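Local coordinates for FrpC operon protein (Neisseria meningitidis, PDB 5EDF) that binds the RTX protein FrpC and is produced under iron regulation, with a putative part in adhesion of the meningococcus, at residues 116-121 with 152-157; 124-129 with 135-140. One frame throughout, in Å; residues are numbered along the deposited sequence.

Interaction 1. Residues 116-121 with 152-157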
loop_
_atom_site.group_PDB
_atom_site.type_symbol
_atom_site.label_atom_id
_atom_site.label_comp_id
_atom_site.label_asym_id
_atom_site.label_seq_id
_atom_site.Cartn_x
_atom_site.Cartn_y
_atom_site.Cartn_z
ATOM N N GLU A 116 12.974 2.009 20.220
ATOM C CA GLU A 116 13.465 2.624 21.467
ATOM C C GLU A 116 12.533 3.738 21.912
ATOM O O GLU A 116 12.225 3.873 23.095
ATOM C CB GLU A 116 14.883 3.170 21.260
ATOM C CG GLU A 116 15.920 2.082 21.046
ATOM C CD GLU A 116 17.226 2.591 20.478
ATOM O OE1 GLU A 116 17.761 3.595 21.006
ATOM O OE2 GLU A 116 17.720 1.970 19.507
ATOM N N ARG A 117 12.075 4.541 20.952
ATOM C CA ARG A 117 11.188 5.646 21.257
ATOM C C ARG A 117 9.889 5.070 21.806
ATOM O O ARG A 117 9.354 5.527 22.824
ATOM C CB ARG A 117 10.927 6.487 20.012
ATOM C CG ARG A 117 9.932 7.650 20.156
ATOM C CD ARG A 117 9.699 8.342 18.784
ATOM N NE ARG A 117 8.535 9.239 18.776
ATOM C CZ ARG A 117 7.942 9.731 17.683
ATOM N NH1 ARG A 117 8.387 9.427 16.464
ATOM N NH2 ARG A 117 6.881 10.528 17.806
ATOM N N LEU A 118 9.357 4.056 21.142
ATOM C CA LEU A 118 8.120 3.429 21.605
ATOM C C LEU A 118 8.259 2.943 23.046
ATOM O O LEU A 118 7.357 3.158 23.842
ATOM C CB LEU A 118 7.729 2.260 20.708
ATOM C CG LEU A 118 7.241 2.584 19.321
ATOM C CD1 LEU A 118 6.956 1.341 18.502
ATOM C CD2 LEU A 118 5.978 3.466 19.373
ATOM N N LEU A 119 9.368 2.294 23.388
ATOM C CA LEU A 119 9.560 1.844 24.742
ATOM C C LEU A 119 9.540 3.004 25.744
ATOM O O LEU A 119 8.950 2.871 26.824
ATOM C CB LEU A 119 10.833 1.028 24.825
ATOM C CG LEU A 119 10.839 -0.271 24.026
ATOM C CD1 LEU A 119 12.247 -0.850 23.957
ATOM C CD2 LEU A 119 9.869 -1.282 24.597
ATOM N N THR A 120 10.158 4.132 25.378
ATOM C CA THR A 120 10.185 5.293 26.284
ATOM C C THR A 120 8.769 5.831 26.516
ATOM O O THR A 120 8.497 6.420 27.554
ATOM C CB THR A 120 11.134 6.439 25.835
ATOM O OG1 THR A 120 10.631 7.120 24.677
ATOM C CG2 THR A 120 12.541 5.940 25.548
ATOM N N TYR A 121 7.874 5.581 25.574
ATOM C CA TYR A 121 6.505 6.046 25.639
ATOM C C TYR A 121 5.582 5.106 26.408
ATOM O O TYR A 121 4.426 5.458 26.635
ATOM C CB TYR A 121 5.937 6.247 24.226
ATOM C CG TYR A 121 6.421 7.424 23.443
ATOM C CD1 TYR A 121 7.387 8.298 23.946
ATOM C CD2 TYR A 121 5.892 7.688 22.177
ATOM C CE1 TYR A 121 7.810 9.399 23.215
ATOM C CE2 TYR A 121 6.297 8.764 21.458
ATOM C CZ TYR A 121 7.255 9.629 21.973
ATOM O OH TYR A 121 7.650 10.714 21.212
ATOM N N TYR A 152 2.468 -2.147 16.480
ATOM C CA TYR A 152 3.502 -1.755 15.561
ATOM C C TYR A 152 4.306 -2.954 15.187
ATOM O O TYR A 152 4.644 -3.749 16.069
ATOM C CB TYR A 152 4.445 -0.710 16.182
ATOM C CG TYR A 152 3.792 0.579 16.600
ATOM C CD1 TYR A 152 3.799 1.699 15.784
ATOM C CD2 TYR A 152 3.134 0.679 17.830
ATOM C CE1 TYR A 152 3.193 2.879 16.191
ATOM C CE2 TYR A 152 2.520 1.858 18.231
ATOM C CZ TYR A 152 2.554 2.961 17.416
ATOM O OH TYR A 152 1.991 4.129 17.820
ATOM N N TYR A 153 4.649 -3.082 13.922
ATOM C CA TYR A 153 5.577 -4.058 13.405
ATOM C C TYR A 153 6.645 -3.314 12.628
ATOM O O TYR A 153 6.342 -2.682 11.614
ATOM C CB TYR A 153 4.867 -5.114 12.584
ATOM C CG TYR A 153 3.683 -5.725 13.317
ATOM C CD1 TYR A 153 3.873 -6.656 14.309
ATOM C CD2 TYR A 153 2.385 -5.363 13.020
ATOM C CE1 TYR A 153 2.787 -7.199 15.018
ATOM C CE2 TYR A 153 1.315 -5.896 13.700
ATOM C CZ TYR A 153 1.522 -6.824 14.695
ATOM O OH TYR A 153 0.442 -7.383 15.356
ATOM N N ILE A 154 7.893 -3.399 13.054
ATOM C CA ILE A 154 8.986 -2.604 12.522
ATOM C C ILE A 154 10.062 -3.510 11.951
ATOM O O ILE A 154 10.603 -4.353 12.653
ATOM C CB ILE A 154 9.602 -1.688 13.609
ATOM C CG1 ILE A 154 8.530 -0.772 14.169
ATOM C CG2 ILE A 154 10.779 -0.910 13.048
ATOM C CD1 ILE A 154 8.991 0.171 15.244
ATOM N N LYS A 155 10.408 -3.306 10.688
ATOM C CA LYS A 155 11.484 -4.007 9.984
ATOM C C LYS A 155 12.633 -3.031 9.763
ATOM O O LYS A 155 12.387 -1.914 9.393
ATOM C CB LYS A 155 10.902 -4.470 8.620
ATOM C CG LYS A 155 11.816 -5.150 7.590
ATOM C CD LYS A 155 10.994 -5.370 6.297
ATOM C CE LYS A 155 11.654 -6.261 5.297
ATOM N NZ LYS A 155 12.312 -5.429 4.321
ATOM N N LYS A 156 13.899 -3.434 9.930
ATOM C CA LYS A 156 15.053 -2.560 9.564
ATOM C C LYS A 156 15.714 -3.066 8.268
ATOM O O LYS A 156 15.008 -3.242 7.298
ATOM C CB LYS A 156 16.041 -2.426 10.721
ATOM C CG LYS A 156 15.462 -1.696 11.906
ATOM C CD LYS A 156 16.379 -1.867 13.102
ATOM C CE LYS A 156 15.931 -1.071 14.301
ATOM N NZ LYS A 156 17.021 -0.956 15.314
ATOM N N GLY A 157 17.029 -3.289 8.209
ATOM C CA GLY A 157 17.654 -3.783 6.975
ATOM C C GLY A 157 17.679 -2.783 5.838
ATOM O O GLY A 157 17.503 -1.582 6.044
HETATM O O HOH W 1 15.227 0.528 17.870
#
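L118 on helix 114-120 lays its two methyl groups over one face of the Y152 ring, a small apolar helix-on-sheet contact against strand 150-155. CD1 sits near the root of the ring, with L118 CD1 3.8 Å from Y152 CG, while the other methyl reaches farther out, toward CE2 and CZ. That second methyl makes a CH-pi contact: L118 CD2 lies 4.0 Å from the centroid of the Y152 ring, only 15° off the ring normal. Y152 points to the helix side of the sheet, and its chi1 of -61°, with CG anti to the carbonyl carbon, sets how the ring is turned there under L118. I154, two residues on and therefore on the same face of this antiparallel sheet, offers its tip to the same leucine, L118 CD1 to I154 CD1 being 4.0 Å. Beyond the pair, Y152 and I154 both touch I162 of the next strand, and the I154 side chain comes within about 4 Å of a bound azide ion, probably from the crystallisation liquor. Polar links between the two segments are slight: a water is weakly bonded to E116 OE2 and to K156 NZ, and K156 NZ has a firmer partner in the backbone oxygen of T112, just ahead of the helix.

Interaction 2. Residues 124-129 with 135-140; sequences KKMPSA and AYEDKR
K124 and E137 form a hydrogen-bonded pair of an antiparallel beta hairpin. K124 N donates to E137 O at 3.0 Å, and E137 N returns a bond to K124 O at 2.8 Å. Farther along, M126 N gives a nearly straight bond to A135 O (2.9 Å, 169° at the hydrogen). K125 and Y136 make the non-hydrogen-bonded pair between, where Y136 CA approaches K124 O and K125 CA approaches A135 O in CA-H...O contacts. Where the strands part, a water accepts from A135 N and K125 NZ and donates to M126 O, bridging the two backbones.

Side chains pair up on both faces. K125 sets CG anti to its own N (chi1 -156°) and runs its methylenes obliquely across Y136, with K125 CG 4.0 Å from Y136 CE1 and K125 CE 4.0 Å from Y136 OH; that hydroxyl bonds to E134. On the other face the selenomethionine M126, in one of its two conformers, crosses E137, with M126 CG 3.9 Å from E137 CB, a contact that is therefore tentative; E137 OE2 is held by H149. S128 CB packs on the methyl of A135.

Strand 124-126 is the outermost strand at this end of the nine-stranded sheet; strand 133-138 separates it from strand 150-155, and Y136 lies beneath L118 and L119 of helix 114-120.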
loop_
_atom_site.group_PDB
_atom_site.type_symbol
_atom_site.label_atom_id
_atom_site.label_comp_id
_atom_site.label_asym_id
_atom_site.label_seq_id
_atom_site.Cartn_x
_atom_site.Cartn_y
_atom_site.Cartn_z
ATOM N N LYS A 124 4.891 -1.534 24.610
ATOM C CA LYS A 124 5.666 -2.696 25.044
ATOM C C LYS A 124 6.066 -3.632 23.907
ATOM O O LYS A 124 5.294 -3.832 22.980
ATOM C CB LYS A 124 4.868 -3.479 26.060
ATOM C CG LYS A 124 4.430 -2.705 27.260
ATOM C CD LYS A 124 5.607 -2.092 28.048
ATOM C CE LYS A 124 5.135 -1.266 29.217
ATOM N NZ LYS A 124 4.425 -2.100 30.236
ATOM N N LYS A 125 7.275 -4.161 23.956
ATOM C CA LYS A 125 7.712 -5.146 22.975
ATOM C C LYS A 125 6.992 -6.457 23.231
ATOM O O LYS A 125 6.729 -6.836 24.395
ATOM C CB LYS A 125 9.226 -5.311 23.065
ATOM C CG LYS A 125 9.873 -5.813 21.827
ATOM C CD LYS A 125 11.358 -5.501 21.838
ATOM C CE LYS A 125 12.013 -5.893 20.559
ATOM N NZ LYS A 125 11.884 -7.358 20.319
HETATM N N MSE A 126 6.662 -7.156 22.146
HETATM C CA MSE A 126 6.016 -8.470 22.224
HETATM C C MSE A 126 6.624 -9.406 21.196
HETATM O O MSE A 126 7.274 -8.960 20.259
HETATM C CB MSE A 126 4.518 -8.345 21.957
HETATM C CG MSE A 126 3.815 -7.492 22.999
HETATM SE SE MSE A 126 3.955 -8.292 24.739
HETATM C CE MSE A 126 2.620 -9.678 24.604
ATOM N N PRO A 127 6.384 -10.723 21.344
ATOM C CA PRO A 127 6.967 -11.641 20.381
ATOM C C PRO A 127 6.506 -11.388 18.934
ATOM O O PRO A 127 5.334 -11.045 18.711
ATOM C CB PRO A 127 6.488 -13.000 20.884
ATOM C CG PRO A 127 6.228 -12.834 22.264
ATOM C CD PRO A 127 5.739 -11.446 22.450
ATOM N N SER A 128 7.412 -11.611 17.976
ATOM C CA SER A 128 7.115 -11.425 16.561
ATOM C C SER A 128 7.151 -12.739 15.823
ATOM O O SER A 128 8.049 -13.573 16.042
ATOM C CB SER A 128 8.130 -10.480 15.942
ATOM O OG SER A 128 7.915 -10.389 14.542
ATOM N N ALA A 129 6.212 -12.926 14.898
ATOM C CA ALA A 129 6.167 -14.105 14.065
ATOM C C ALA A 129 7.287 -14.147 13.015
ATOM O O ALA A 129 7.500 -15.179 12.399
ATOM C CB ALA A 129 4.807 -14.203 13.360
ATOM N N ALA A 135 7.917 -6.474 17.115
ATOM C CA ALA A 135 6.512 -6.262 17.379
ATOM C C ALA A 135 6.321 -5.527 18.674
ATOM O O ALA A 135 7.031 -5.781 19.664
ATOM C CB ALA A 135 5.749 -7.573 17.407
ATOM N N TYR A 136 5.361 -4.605 18.672
ATOM C CA TYR A 136 5.022 -3.791 19.843
ATOM C C TYR A 136 3.526 -3.670 19.999
ATOM O O TYR A 136 2.770 -3.661 19.000
ATOM C CB TYR A 136 5.592 -2.376 19.748
ATOM C CG TYR A 136 7.093 -2.285 19.599
ATOM C CD1 TYR A 136 7.915 -2.068 20.698
ATOM C CD2 TYR A 136 7.708 -2.511 18.371
ATOM C CE1 TYR A 136 9.319 -2.067 20.567
ATOM C CE2 TYR A 136 9.095 -2.479 18.237
ATOM C CZ TYR A 136 9.897 -2.249 19.331
ATOM O OH TYR A 136 11.280 -2.229 19.227
ATOM N N GLU A 137 3.090 -3.532 21.243
ATOM C CA GLU A 137 1.683 -3.435 21.557
ATOM C C GLU A 137 1.509 -2.271 22.513
ATOM O O GLU A 137 2.183 -2.209 23.556
ATOM C CB GLU A 137 1.146 -4.732 22.171
ATOM C CG GLU A 137 -0.356 -4.731 22.370
ATOM C CD GLU A 137 -0.882 -6.093 22.842
ATOM O OE1 GLU A 137 -0.068 -6.942 23.237
ATOM O OE2 GLU A 137 -2.104 -6.294 22.832
ATOM N N ASP A 138 0.616 -1.353 22.153
ATOM C CA ASP A 138 0.305 -0.213 22.987
ATOM C C ASP A 138 -1.019 -0.537 23.663
ATOM O O ASP A 138 -2.061 -0.622 23.005
ATOM C CB ASP A 138 0.196 1.042 22.138
ATOM C CG ASP A 138 0.024 2.291 22.949
ATOM O OD1 ASP A 138 -0.110 2.250 24.198
ATOM O OD2 ASP A 138 0.054 3.381 22.316
ATOM N N LYS A 139 -0.970 -0.756 24.965
ATOM C CA LYS A 139 -2.140 -0.983 25.791
ATOM C C LYS A 139 -2.205 0.061 26.903
ATOM O O LYS A 139 -2.767 -0.203 27.983
ATOM C CB LYS A 139 -2.077 -2.393 26.412
ATOM C CG LYS A 139 -2.443 -3.492 25.461
ATOM C CD LYS A 139 -2.241 -4.884 26.088
ATOM C CE LYS A 139 -3.346 -5.286 27.034
ATOM N NZ LYS A 139 -3.131 -6.691 27.506
ATOM N N ARG A 140 -1.636 1.244 26.668
ATOM C CA ARG A 140 -1.665 2.266 27.696
ATOM C C ARG A 140 -3.084 2.669 28.050
ATOM O O ARG A 140 -3.999 2.639 27.229
ATOM C CB ARG A 140 -0.838 3.479 27.313
ATOM C CG ARG A 140 0.620 3.185 27.226
ATOM C CD ARG A 140 1.367 4.379 26.659
ATOM N NE ARG A 140 1.012 4.643 25.266
ATOM C CZ ARG A 140 1.377 5.721 24.592
ATOM N NH1 ARG A 140 2.084 6.678 25.157
ATOM N NH2 ARG A 140 0.988 5.842 23.330
HETATM O O HOH W 2 9.435 -8.302 18.880
#

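The centres of the two interactions are about 9 Å apart, at the same end of the large antiparallel sheet. Along the chain, helix 114-120 comes first, then the hairpin 124-126 and 133-138, then strand 150-155, so interaction 2 falls entirely between the two halves of interaction 1. Strands 133-138 and 150-155 are neighbours, joined by a probable hydrogen bond from Y136 N to Y152 O. L118 of interaction 1 also reaches interaction 2, its CD1 packing on Y136 CG as well as on Y152. One short helix thus lies over side chains from both neighbouring strands, 133-138 and 150-155.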